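Local atomic coordinates of DNA helicase RecQ (Deinococcus radiodurans, PDB entry 4Q48), a protein that probably couples ATP hydrolysis to the unwinding of duplex DNA, translocating in the 3'-5' direction; this chain is its catalytic core. Residues T182-T187 with S316-Y321; S151-D156 with E365-D370; D145-V150 with S193-E198; M338-S343 with A371-C376. All blocks are in the same frame, centred on the assembly; numbering follows the deposited sequence.

Interaction 1 (T182-T187 with S316-Y321)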
loop_
_atom_site.group_PDB
_atom_site.type_symbol
_atom_site.label_atom_id
_atom_site.label_comp_id
_atom_site.label_asym_id
_atom_site.label_seq_id
_atom_site.Cartn_x
_atom_site.Cartn_y
_atom_site.Cartn_z
ATOM N N THR A 182 -2.986 0.982 -2.366
ATOM C CA THR A 182 -1.562 0.725 -2.304
ATOM C C THR A 182 -0.897 2.032 -2.697
ATOM O O THR A 182 -0.840 2.406 -3.875
ATOM C CB THR A 182 -1.122 -0.414 -3.232
ATOM O OG1 THR A 182 -0.677 0.131 -4.491
ATOM C CG2 THR A 182 -2.282 -1.406 -3.441
ATOM N N ALA A 183 -0.284 2.660 -1.707
ATOM C CA ALA A 183 0.177 4.035 -1.836
ATOM C C ALA A 183 1.700 4.171 -1.846
ATOM O O ALA A 183 2.246 5.121 -1.274
ATOM C CB ALA A 183 -0.430 4.883 -0.714
ATOM N N ASP A 184 2.374 3.206 -2.473
ATOM C CA ASP A 184 3.809 3.306 -2.761
ATOM C C ASP A 184 4.193 4.711 -3.283
ATOM O O ASP A 184 3.494 5.297 -4.110
ATOM C CB ASP A 184 4.215 2.210 -3.749
ATOM C CG ASP A 184 5.695 1.901 -3.706
ATOM O OD1 ASP A 184 6.443 2.674 -3.088
ATOM O OD2 ASP A 184 6.115 0.874 -4.280
ATOM N N GLU A 185 5.290 5.253 -2.759
ATOM C CA GLU A 185 5.629 6.667 -2.891
ATOM C C GLU A 185 6.026 7.043 -4.313
ATOM O O GLU A 185 5.632 8.096 -4.810
ATOM C CB GLU A 185 6.772 6.970 -1.920
ATOM C CG GLU A 185 7.372 8.360 -1.913
ATOM C CD GLU A 185 8.704 8.378 -1.144
ATOM O OE1 GLU A 185 8.911 7.505 -0.257
ATOM O OE2 GLU A 185 9.553 9.258 -1.419
ATOM N N ARG A 186 6.789 6.175 -4.968
ATOM C CA ARG A 186 6.952 6.181 -6.427
ATOM C C ARG A 186 5.691 5.929 -7.243
ATOM O O ARG A 186 5.607 6.319 -8.411
ATOM C CB ARG A 186 8.043 5.185 -6.825
ATOM C CG ARG A 186 9.427 5.804 -6.688
ATOM C CD ARG A 186 10.543 4.804 -6.877
ATOM N NE ARG A 186 10.339 3.672 -5.985
ATOM C CZ ARG A 186 11.214 2.692 -5.806
ATOM N NH1 ARG A 186 12.370 2.706 -6.457
ATOM N NH2 ARG A 186 10.934 1.709 -4.962
ATOM N N THR A 187 4.738 5.230 -6.647
ATOM C CA THR A 187 3.466 4.961 -7.305
ATOM C C THR A 187 2.491 6.134 -7.172
ATOM O O THR A 187 1.822 6.497 -8.138
ATOM C CB THR A 187 2.821 3.693 -6.742
ATOM O OG1 THR A 187 3.810 2.654 -6.672
ATOM C CG2 THR A 187 1.661 3.258 -7.627
ATOM N N SER A 316 5.575 -8.538 0.136
ATOM C CA SER A 316 5.673 -7.097 0.144
ATOM C C SER A 316 5.032 -6.470 1.378
ATOM O O SER A 316 4.337 -7.148 2.141
ATOM C CB SER A 316 5.016 -6.552 -1.113
ATOM O OG SER A 316 3.639 -6.873 -1.113
ATOM N N MET A 317 5.250 -5.164 1.541
ATOM C CA MET A 317 4.564 -4.379 2.560
ATOM C C MET A 317 3.049 -4.352 2.303
ATOM O O MET A 317 2.254 -4.412 3.245
ATOM C CB MET A 317 5.109 -2.946 2.614
ATOM C CG MET A 317 6.494 -2.806 3.218
ATOM S SD MET A 317 6.545 -3.228 4.963
ATOM C CE MET A 317 6.161 -1.650 5.713
ATOM N N GLU A 318 2.656 -4.237 1.035
ATOM C CA GLU A 318 1.237 -4.285 0.664
ATOM C C GLU A 318 0.595 -5.581 1.162
ATOM O O GLU A 318 -0.427 -5.551 1.857
ATOM C CB GLU A 318 1.066 -4.219 -0.852
ATOM C CG GLU A 318 1.445 -2.926 -1.508
ATOM C CD GLU A 318 2.919 -2.890 -1.872
ATOM O OE1 GLU A 318 3.722 -3.585 -1.205
ATOM O OE2 GLU A 318 3.267 -2.204 -2.862
ATOM N N GLY A 319 1.236 -6.707 0.844
ATOM C CA GLY A 319 0.757 -8.008 1.264
ATOM C C GLY A 319 0.742 -8.179 2.767
ATOM O O GLY A 319 -0.207 -8.719 3.331
ATOM N N TYR A 320 1.800 -7.710 3.412
ATOM C CA TYR A 320 1.920 -7.795 4.856
ATOM C C TYR A 320 0.773 -7.028 5.514
ATOM O O TYR A 320 0.131 -7.512 6.457
ATOM C CB TYR A 320 3.292 -7.282 5.308
ATOM C CG TYR A 320 3.452 -7.210 6.802
ATOM C CD1 TYR A 320 3.688 -8.346 7.560
ATOM C CD2 TYR A 320 3.322 -6.000 7.463
ATOM C CE1 TYR A 320 3.814 -8.265 8.945
ATOM C CE2 TYR A 320 3.447 -5.913 8.829
ATOM C CZ TYR A 320 3.693 -7.044 9.574
ATOM O OH TYR A 320 3.817 -6.924 10.948
ATOM N N TYR A 321 0.501 -5.837 5.013
ATOM C CA TYR A 321 -0.586 -5.037 5.563
ATOM C C TYR A 321 -1.964 -5.685 5.339
ATOM O O TYR A 321 -2.831 -5.662 6.223
ATOM C CB TYR A 321 -0.568 -3.639 4.952
ATOM C CG TYR A 321 -1.644 -2.771 5.490
ATOM C CD1 TYR A 321 -1.471 -2.084 6.691
ATOM C CD2 TYR A 321 -2.863 -2.668 4.837
ATOM C CE1 TYR A 321 -2.478 -1.279 7.203
ATOM C CE2 TYR A 321 -3.876 -1.887 5.344
ATOM C CZ TYR A 321 -3.678 -1.192 6.516
ATOM O OH TYR A 321 -4.696 -0.410 6.982
#

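Interaction 2 (S151-D156 with E365-D370)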
loop_
_atom_site.group_PDB
_atom_site.type_symbol
_atom_site.label_atom_id
_atom_site.label_comp_id
_atom_site.label_asym_id
_atom_site.label_seq_id
_atom_site.Cartn_x
_atom_site.Cartn_y
_atom_site.Cartn_z
ATOM N N SER A 151 1.130 2.523 -12.912
ATOM C CA SER A 151 2.547 2.507 -12.549
ATOM C C SER A 151 3.256 1.190 -12.830
ATOM O O SER A 151 2.675 0.116 -12.642
ATOM C CB SER A 151 2.704 2.835 -11.060
ATOM O OG SER A 151 4.067 2.974 -10.711
ATOM N N GLN A 152 4.501 1.282 -13.303
ATOM C CA GLN A 152 5.381 0.114 -13.397
ATOM C C GLN A 152 5.625 -0.403 -11.980
ATOM O O GLN A 152 5.913 -1.581 -11.776
ATOM C CB GLN A 152 6.727 0.454 -14.056
ATOM C CG GLN A 152 7.625 1.324 -13.162
ATOM C CD GLN A 152 8.542 2.290 -13.906
ATOM O OE1 GLN A 152 8.088 3.123 -14.703
ATOM N NE2 GLN A 152 9.841 2.209 -13.615
ATOM N N TRP A 153 5.511 0.498 -11.006
ATOM C CA TRP A 153 5.881 0.202 -9.626
ATOM C C TRP A 153 4.848 -0.490 -8.743
ATOM O O TRP A 153 5.000 -1.659 -8.392
ATOM C CB TRP A 153 6.308 1.503 -8.926
ATOM C CG TRP A 153 7.509 2.149 -9.564
ATOM C CD1 TRP A 153 7.516 3.169 -10.482
ATOM C CD2 TRP A 153 8.884 1.796 -9.348
ATOM N NE1 TRP A 153 8.812 3.470 -10.844
ATOM C CE2 TRP A 153 9.667 2.645 -10.159
ATOM C CE3 TRP A 153 9.528 0.848 -8.539
ATOM C CZ2 TRP A 153 11.050 2.573 -10.185
ATOM C CZ3 TRP A 153 10.900 0.781 -8.566
ATOM C CH2 TRP A 153 11.647 1.638 -9.383
ATOM N N GLY A 154 3.769 0.216 -8.440
ATOM C CA GLY A 154 2.983 -0.097 -7.263
ATOM C C GLY A 154 2.247 -1.401 -7.044
ATOM O O GLY A 154 1.885 -1.680 -5.892
ATOM N N HIS A 155 2.037 -2.204 -8.090
ATOM C CA HIS A 155 1.156 -3.363 -7.946
ATOM C C HIS A 155 1.069 -4.026 -9.314
ATOM O O HIS A 155 2.087 -4.205 -9.983
ATOM C CB HIS A 155 -0.222 -2.893 -7.414
ATOM C CG HIS A 155 -1.123 -3.975 -6.890
ATOM N ND1 HIS A 155 -2.086 -4.595 -7.660
ATOM C CD2 HIS A 155 -1.221 -4.528 -5.652
ATOM C CE1 HIS A 155 -2.734 -5.482 -6.924
ATOM N NE2 HIS A 155 -2.222 -5.464 -5.703
ATOM N N ASP A 156 -0.138 -4.352 -9.752
ATOM C CA ASP A 156 -0.309 -4.952 -11.061
ATOM C C ASP A 156 -0.285 -3.858 -12.102
ATOM O O ASP A 156 -1.229 -3.084 -12.224
ATOM C CB ASP A 156 -1.628 -5.735 -11.181
ATOM C CG ASP A 156 -1.948 -6.585 -9.947
ATOM O OD1 ASP A 156 -1.009 -7.091 -9.286
ATOM O OD2 ASP A 156 -3.157 -6.768 -9.661
ATOM N N GLU A 365 10.696 -5.580 -7.489
ATOM C CA GLU A 365 10.810 -6.621 -6.455
ATOM C C GLU A 365 11.976 -6.348 -5.468
ATOM O O GLU A 365 11.931 -6.742 -4.307
ATOM C CB GLU A 365 10.968 -8.018 -7.088
ATOM C CG GLU A 365 9.743 -8.559 -7.877
ATOM C CD GLU A 365 8.426 -8.624 -7.067
ATOM O OE1 GLU A 365 8.448 -8.989 -5.865
ATOM O OE2 GLU A 365 7.350 -8.312 -7.644
ATOM N N ALA A 366 13.012 -5.663 -5.930
ATOM C CA ALA A 366 14.157 -5.379 -5.090
ATOM C C ALA A 366 13.879 -4.236 -4.111
ATOM O O ALA A 366 14.424 -4.217 -3.000
ATOM C CB ALA A 366 15.382 -5.050 -5.949
ATOM N N SER A 367 13.088 -3.250 -4.526
ATOM C CA SER A 367 12.741 -2.197 -3.590
ATOM C C SER A 367 11.593 -2.668 -2.697
ATOM O O SER A 367 11.507 -2.244 -1.540
ATOM C CB SER A 367 12.371 -0.905 -4.295
ATOM O OG SER A 367 11.307 -1.130 -5.167
ATOM N N LYS A 368 10.714 -3.528 -3.226
ATOM C CA LYS A 368 9.655 -4.107 -2.401
ATOM C C LYS A 368 10.282 -4.722 -1.185
ATOM O O LYS A 368 9.865 -4.450 -0.062
ATOM C CB LYS A 368 8.851 -5.177 -3.143
ATOM C CG LYS A 368 7.856 -4.678 -4.174
ATOM C CD LYS A 368 7.099 -3.433 -3.707
ATOM C CE LYS A 368 6.036 -2.993 -4.728
ATOM N NZ LYS A 368 5.227 -1.823 -4.263
ATOM N N LEU A 369 11.318 -5.523 -1.432
ATOM C CA LEU A 369 12.061 -6.223 -0.397
ATOM C C LEU A 369 12.813 -5.253 0.508
ATOM O O LEU A 369 12.898 -5.467 1.711
ATOM C CB LEU A 369 13.038 -7.216 -1.021
ATOM C CG LEU A 369 13.984 -7.846 -0.000
ATOM C CD1 LEU A 369 13.174 -8.718 0.947
ATOM C CD2 LEU A 369 15.111 -8.602 -0.643
ATOM N N ASP A 370 13.392 -4.205 -0.076
ATOM C CA ASP A 370 14.141 -3.223 0.707
ATOM C C ASP A 370 13.202 -2.500 1.662
ATOM O O ASP A 370 13.548 -2.224 2.815
ATOM C CB ASP A 370 14.846 -2.211 -0.195
ATOM C CG ASP A 370 15.583 -1.131 0.604
ATOM O OD1 ASP A 370 16.706 -1.379 1.152
ATOM O OD2 ASP A 370 14.998 -0.020 0.703
#

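Interaction 3 (D145-V150 with S193-E198)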
loop_
_atom_site.group_PDB
_atom_site.type_symbol
_atom_site.label_atom_id
_atom_site.label_comp_id
_atom_site.label_asym_id
_atom_site.label_seq_id
_atom_site.Cartn_x
_atom_site.Cartn_y
_atom_site.Cartn_z
ATOM N N ASP A 145 -10.653 3.662 -10.061
ATOM C CA ASP A 145 -10.367 2.820 -8.904
ATOM C C ASP A 145 -9.157 1.949 -9.193
ATOM O O ASP A 145 -8.913 1.576 -10.349
ATOM C CB ASP A 145 -11.557 1.936 -8.521
ATOM C CG ASP A 145 -11.576 1.610 -7.026
ATOM O OD1 ASP A 145 -10.479 1.601 -6.405
ATOM O OD2 ASP A 145 -12.677 1.371 -6.472
ATOM N N GLU A 146 -8.423 1.627 -8.129
ATOM C CA GLU A 146 -7.129 0.963 -8.243
ATOM C C GLU A 146 -6.188 1.676 -9.201
ATOM O O GLU A 146 -5.611 1.046 -10.096
ATOM C CB GLU A 146 -7.315 -0.490 -8.661
ATOM C CG GLU A 146 -7.579 -1.383 -7.458
ATOM C CD GLU A 146 -8.624 -2.415 -7.738
ATOM O OE1 GLU A 146 -9.262 -2.309 -8.806
ATOM O OE2 GLU A 146 -8.805 -3.333 -6.910
ATOM N N ALA A 147 -6.031 2.986 -8.989
ATOM C CA ALA A 147 -5.260 3.852 -9.878
ATOM C C ALA A 147 -3.797 3.418 -10.034
ATOM O O ALA A 147 -3.110 3.787 -11.002
ATOM C CB ALA A 147 -5.323 5.274 -9.384
ATOM N N HIS A 148 -3.313 2.660 -9.056
ATOM C CA HIS A 148 -1.922 2.247 -9.018
ATOM C C HIS A 148 -1.501 1.491 -10.273
ATOM O O HIS A 148 -0.328 1.530 -10.647
ATOM C CB HIS A 148 -1.671 1.373 -7.789
ATOM C CG HIS A 148 -2.592 0.195 -7.680
ATOM N ND1 HIS A 148 -3.624 0.135 -6.766
ATOM C CD2 HIS A 148 -2.631 -0.971 -8.367
ATOM C CE1 HIS A 148 -4.258 -1.018 -6.897
ATOM N NE2 HIS A 148 -3.673 -1.710 -7.859
ATOM N N CYS A 149 -2.459 0.875 -10.962
ATOM C CA CYS A 149 -2.136 0.019 -12.099
ATOM C C CYS A 149 -1.442 0.729 -13.251
ATOM O O CYS A 149 -0.874 0.075 -14.120
ATOM C CB CYS A 149 -3.390 -0.664 -12.632
ATOM S SG CYS A 149 -3.975 -2.034 -11.652
ATOM N N VAL A 150 -1.524 2.054 -13.286
ATOM C CA VAL A 150 -0.836 2.830 -14.313
ATOM C C VAL A 150 0.686 2.710 -14.152
ATOM O O VAL A 150 1.430 2.759 -15.130
ATOM C CB VAL A 150 -1.263 4.322 -14.283
ATOM C CG1 VAL A 150 -2.759 4.438 -14.488
ATOM C CG2 VAL A 150 -0.857 4.999 -12.978
ATOM N N SER A 193 0.938 11.671 -12.539
ATOM C CA SER A 193 1.387 11.974 -13.894
ATOM C C SER A 193 0.440 11.501 -15.004
ATOM O O SER A 193 0.250 12.203 -15.999
ATOM C CB SER A 193 2.774 11.381 -14.131
ATOM O OG SER A 193 3.772 12.308 -13.756
ATOM N N VAL A 194 -0.128 10.306 -14.850
ATOM C CA VAL A 194 -1.036 9.744 -15.859
ATOM C C VAL A 194 -2.413 10.423 -15.928
ATOM O O VAL A 194 -2.975 10.612 -17.017
ATOM C CB VAL A 194 -1.214 8.242 -15.640
ATOM C CG1 VAL A 194 -1.961 7.622 -16.817
ATOM C CG2 VAL A 194 0.158 7.593 -15.503
ATOM N N LEU A 195 -2.977 10.732 -14.763
ATOM C CA LEU A 195 -4.328 11.272 -14.688
ATOM C C LEU A 195 -4.333 12.756 -14.334
ATOM O O LEU A 195 -5.342 13.260 -13.831
ATOM C CB LEU A 195 -5.149 10.477 -13.662
ATOM C CG LEU A 195 -5.018 8.951 -13.765
ATOM C CD1 LEU A 195 -5.586 8.258 -12.544
ATOM C CD2 LEU A 195 -5.677 8.424 -15.032
ATOM N N ARG A 196 -3.223 13.443 -14.616
ATOM C CA ARG A 196 -3.025 14.860 -14.251
ATOM C C ARG A 196 -3.646 15.279 -12.932
ATOM O O ARG A 196 -4.569 16.093 -12.885
ATOM C CB ARG A 196 -3.530 15.791 -15.354
ATOM C CG ARG A 196 -3.076 15.400 -16.731
ATOM C CD ARG A 196 -3.761 16.239 -17.794
ATOM N NE ARG A 196 -3.896 15.450 -19.017
ATOM C CZ ARG A 196 -4.140 15.934 -20.233
ATOM N NH1 ARG A 196 -4.218 15.087 -21.255
ATOM N NH2 ARG A 196 -4.352 17.237 -20.425
ATOM N N LEU A 197 -3.110 14.725 -11.854
ATOM C CA LEU A 197 -3.583 15.045 -10.518
ATOM C C LEU A 197 -2.415 15.594 -9.723
ATOM O O LEU A 197 -2.425 15.591 -8.484
ATOM C CB LEU A 197 -4.217 13.818 -9.847
ATOM C CG LEU A 197 -5.355 13.227 -10.690
ATOM C CD1 LEU A 197 -5.968 11.974 -10.085
ATOM C CD2 LEU A 197 -6.421 14.271 -10.916
ATOM N N GLU A 198 -1.405 16.081 -10.446
ATOM C CA GLU A 198 -0.255 16.693 -9.791
ATOM C C GLU A 198 -0.754 17.915 -9.069
ATOM O O GLU A 198 -0.333 18.201 -7.955
ATOM C CB GLU A 198 0.847 17.073 -10.786
ATOM C CG GLU A 198 0.344 17.746 -12.054
ATOM C CD GLU A 198 0.218 16.777 -13.220
ATOM O OE1 GLU A 198 0.587 15.603 -13.037
ATOM O OE2 GLU A 198 -0.264 17.175 -14.304
#

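Interaction 4 (M338-S343 with A371-C376)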
loop_
_atom_site.group_PDB
_atom_site.type_symbol
_atom_site.label_atom_id
_atom_site.label_comp_id
_atom_site.label_asym_id
_atom_site.label_seq_id
_atom_site.Cartn_x
_atom_site.Cartn_y
_atom_site.Cartn_z
ATOM N N MET A 338 5.437 -11.912 13.729
ATOM C CA MET A 338 6.237 -12.441 12.616
ATOM C C MET A 338 7.702 -12.687 13.000
ATOM O O MET A 338 8.375 -11.866 13.651
ATOM C CB MET A 338 6.179 -11.518 11.394
ATOM C CG MET A 338 7.203 -11.863 10.292
ATOM S SD MET A 338 7.062 -10.919 8.744
ATOM C CE MET A 338 7.653 -9.310 9.225
ATOM N N VAL A 339 8.189 -13.836 12.560
ATOM C CA VAL A 339 9.590 -14.153 12.699
ATOM C C VAL A 339 10.157 -14.424 11.321
ATOM O O VAL A 339 9.503 -14.979 10.443
ATOM C CB VAL A 339 9.846 -15.375 13.620
ATOM C CG1 VAL A 339 9.706 -14.999 15.106
ATOM C CG2 VAL A 339 8.972 -16.571 13.204
ATOM N N TYR A 340 11.389 -13.996 11.139
ATOM C CA TYR A 340 12.075 -14.218 9.900
ATOM C C TYR A 340 13.536 -14.337 10.295
ATOM O O TYR A 340 13.950 -13.845 11.359
ATOM C CB TYR A 340 11.820 -13.065 8.914
ATOM C CG TYR A 340 12.677 -11.846 9.168
ATOM C CD1 TYR A 340 12.445 -11.017 10.252
ATOM C CD2 TYR A 340 13.724 -11.526 8.307
ATOM C CE1 TYR A 340 13.246 -9.916 10.471
ATOM C CE2 TYR A 340 14.515 -10.434 8.518
ATOM C CZ TYR A 340 14.283 -9.648 9.595
ATOM O OH TYR A 340 15.092 -8.575 9.790
ATOM N N GLY A 341 14.316 -15.002 9.461
ATOM C CA GLY A 341 15.727 -15.126 9.733
ATOM C C GLY A 341 16.629 -14.846 8.551
ATOM O O GLY A 341 16.177 -14.508 7.442
ATOM N N LEU A 342 17.919 -14.848 8.868
ATOM C CA LEU A 342 18.889 -15.685 8.169
ATOM C C LEU A 342 18.647 -15.990 6.698
ATOM O O LEU A 342 18.904 -15.202 5.782
ATOM C CB LEU A 342 18.911 -17.070 8.867
ATOM C CG LEU A 342 19.600 -17.507 10.156
ATOM C CD1 LEU A 342 18.989 -16.836 11.399
ATOM C CD2 LEU A 342 19.478 -19.019 10.226
ATOM N N SER A 343 18.122 -17.206 6.555
ATOM C CA SER A 343 17.888 -17.908 5.322
ATOM C C SER A 343 16.694 -17.397 4.550
ATOM O O SER A 343 16.603 -17.619 3.335
ATOM C CB SER A 343 17.688 -19.396 5.630
ATOM O OG SER A 343 16.468 -19.607 6.327
ATOM N N ALA A 371 12.014 -2.194 1.164
ATOM C CA ALA A 371 11.023 -1.565 1.973
ATOM C C ALA A 371 10.716 -2.486 3.148
ATOM O O ALA A 371 10.791 -2.064 4.313
ATOM C CB ALA A 371 9.799 -1.292 1.178
ATOM N N LEU A 372 10.433 -3.754 2.844
ATOM C CA LEU A 372 9.998 -4.688 3.863
ATOM C C LEU A 372 11.062 -4.893 4.952
ATOM O O LEU A 372 10.781 -4.765 6.149
ATOM C CB LEU A 372 9.630 -6.017 3.204
ATOM C CG LEU A 372 9.038 -7.103 4.103
ATOM C CD1 LEU A 372 7.919 -6.540 4.968
ATOM C CD2 LEU A 372 8.487 -8.192 3.217
ATOM N N LEU A 373 12.295 -5.149 4.515
ATOM C CA LEU A 373 13.442 -5.275 5.407
ATOM C C LEU A 373 13.668 -4.019 6.254
ATOM O O LEU A 373 14.005 -4.104 7.439
ATOM C CB LEU A 373 14.697 -5.604 4.599
ATOM C CG LEU A 373 14.752 -7.028 4.039
ATOM C CD1 LEU A 373 16.060 -7.283 3.340
ATOM C CD2 LEU A 373 14.602 -8.025 5.157
ATOM N N THR A 374 13.479 -2.850 5.662
ATOM C CA THR A 374 13.615 -1.619 6.426
ATOM C C THR A 374 12.579 -1.571 7.547
ATOM O O THR A 374 12.888 -1.139 8.654
ATOM C CB THR A 374 13.519 -0.423 5.512
ATOM O OG1 THR A 374 14.660 -0.451 4.654
ATOM C CG2 THR A 374 13.524 0.858 6.277
ATOM N N TYR A 375 11.356 -2.033 7.270
ATOM C CA TYR A 375 10.323 -2.126 8.303
ATOM C C TYR A 375 10.712 -3.170 9.346
ATOM O O TYR A 375 10.576 -2.928 10.546
ATOM C CB TYR A 375 8.953 -2.440 7.696
ATOM C CG TYR A 375 7.916 -2.910 8.690
ATOM C CD1 TYR A 375 7.366 -2.040 9.621
ATOM C CD2 TYR A 375 7.481 -4.228 8.694
ATOM C CE1 TYR A 375 6.423 -2.465 10.533
ATOM C CE2 TYR A 375 6.542 -4.665 9.601
ATOM C CZ TYR A 375 6.005 -3.773 10.512
ATOM O OH TYR A 375 5.047 -4.204 11.403
ATOM N N CYS A 376 11.197 -4.328 8.909
ATOM C CA CYS A 376 11.594 -5.363 9.865
ATOM C C CYS A 376 12.667 -4.864 10.836
ATOM O O CYS A 376 12.724 -5.289 11.982
ATOM C CB CYS A 376 12.075 -6.632 9.141
ATOM S SG CYS A 376 10.735 -7.520 8.248
#

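Interaction 1 (T182-T187 with S316-Y321)
Glu-318 lays its CG against the CB of Thr-182, 4.0 Å away, across the cleft between the two RecA-like domains of the helicase core. Thr-182 belongs to the Thr-Ala-Thr sequence at the end of strand 176-180, consistent with motif III of superfamily 2 helicases, while Glu-318 lies in the first turn of helix 317-324 in the second domain. Glu-318 starts with CG anti to its carbonyl carbon (chi1 -67°) and then bends at chi2 (88°), which turns the carboxylate along the cleft toward Asp-184. The two acids come within 4.4 Å, Asp-184 OD2 to Glu-318 OE2. Such like charges would be unfavourable alone, but both oxygens form salt bridges to Lys-368 of helix 359-376, whose ammonium group probably offsets them. The contact is small, carried by a single aliphatic touch and this shared cation. Tyr-389 of helix 382-389 also lies against both acids. Asp-184 itself stands just before helix 185-194 without capping it; its OD1 accepts a weak bond from Glu-185 N. Helix 317-324, by contrast, is capped: Ser-316 OG accepts from Gly-319 N at 3.1 Å, nearly straight at 167°.

Interaction 2 (S151-D156 with E365-D370)
Lys-368 reaches from helix 359-376 toward the backbone of Trp-153 and Gly-154. From CB the chain leaves with CG beside the backbone N (chi1 -75°), bends at chi2 and then runs straight through CD and CE to NZ, which carries the end of the chain to the loop. CE comes 4.0 Å from Trp-153 O, and NZ lies 3.7 Å from Gly-154 O, too long to count as a hydrogen bond. The partners that grip NZ are the carboxylates of Glu-318 and Asp-184, both in salt bridges, and the hydroxyl of Tyr-389; already paired by these groups, NZ meets the Gly-154 carbonyl by packing. Alongside, Trp-153 turns the edge of its indole to the same helix: CZ3 is 3.9 Å from Ser-367 OG, which lies close to the ring plane and is hydrogen-bonded to Val-364 O. Gln-152 CG lies over one face of the ring, toward its rim, and Arg-186 makes a cation-pi contact with it. Ser-151 OG, in the plane of the indole at its edge, accepts from Trp-153 N at 2.9 Å, an ST turn. This loop corresponds to the aromatic-rich loop of RecQ helicases, thought in relatives to couple DNA binding to ATP hydrolysis. It lies between helix 185-194, where Trp-153 touches Thr-187 and Asp-190, and helix 359-376, which Ala-366 and Leu-369 join in turn to helix 342-354.

Interaction 3 (D145-V150 with S193-E198)
Val-150 and Val-194 make the main apolar contact between the DEAH box region, motif II of the first RecA-like domain, and the C-terminal end of helix 185-194. Their side chains slide past each other in opposite directions with matching branches together: CG2 of Val-150 is 3.8 Å from CG2 of Val-194, and the two CG1 methyls are 4.0 Å apart. In Val-194, CG1 stands opposite the backbone N (chi1 -170°), which presents both methyls to Val-150. A looser apolar touch follows at Ala-147, the alanine of Asp-Glu-Ala-His, whose CB lies 4.4 Å from Leu-195 CD1. Both side chains also rest on Ala-178 of strand 176-180, and Ile-191 adds to the cluster from one turn earlier in the helix. The backbone bonds are local. Val-150 N donates to Ala-147 O at 3.3 Å, winding residues 147-150 into a 3-10 turn that brings Ala-147 and Val-150 round to the same helix. The polar contacts lie in the DEAH box itself; no nucleotide is bound here. His-148 ND1 bonds to Thr-180 OG1, linking the box to the start of the probable motif III sequence, and its ring lies beneath the carbonyl oxygen of Glu-146. Asp-145 forms a salt bridge with Lys-52, an ADP-binding residue, through OD1; the anti lone pair of that same oxygen accepts Glu-146 N at 2.7 Å, with an N-H...O angle of 132°.

Interaction 4 (M338-S343 with A371-C376)
Cys-376 sets its sulfur over one face of the Tyr-340 ring, a sulfur-aromatic contact between the last strand of the second RecA-like domain and helix 359-376 of the zinc-binding region. SG is 4.4 Å from the ring centroid of Tyr-340 and 20° off the ring normal, displaced toward the rim at CE1. The axes of strand 338-340 and helix 371-376 cross at -111°. Met-338 and Tyr-340, two residues apart on the strand, both point at the helix. Tyr-340 CG sits between its own backbone N and carbonyl carbon (chi1 80°), a placing that swings the ring out so that its hydroxyl end reaches the helix, OH lying 3.6 Å from Cys-376 CB. Leu-373, one helical turn earlier, crosses the ring at a slant, its CD2 4.1 Å from CE2 of Tyr-340. Losing the ring to an alanine here would probably leave Cys-376 SG without its aromatic cover and open a gap beside Leu-373. Val-216 of the neighbouring edge strand and Leu-313 also touch Tyr-340, while Tyr-320 and Pro-314 touch Met-338. The methionine chain runs extended from the strand and turns only at its last torsion, bringing CE to 3.7 Å from the SG of Cys-376.

The four contacts run from the first RecA-like domain, across the cleft, to the zinc-binding region. Interaction 3 lies within the first domain and shares helix 185-194 with interaction 1, their centres about 15 Å apart; His-148 touches Thr-182 and Thr-187 between them. Interactions 1 and 2, about 8 Å apart by centres, are tied by the salt bridges of Lys-368 to Glu-318 and Asp-184. Helix 359-376 carries interaction 2 into interaction 4, where Tyr-375 meets Tyr-320 of interaction 1. Along the chain, interaction 2 spans interaction 1, whereas interaction 3 closes before interaction 4 opens, their centres about 30 Å apart. Two helices, 185-194 and 359-376, thus tie the contacts together, with Lys-368 bridging both domains to the zinc-binding region.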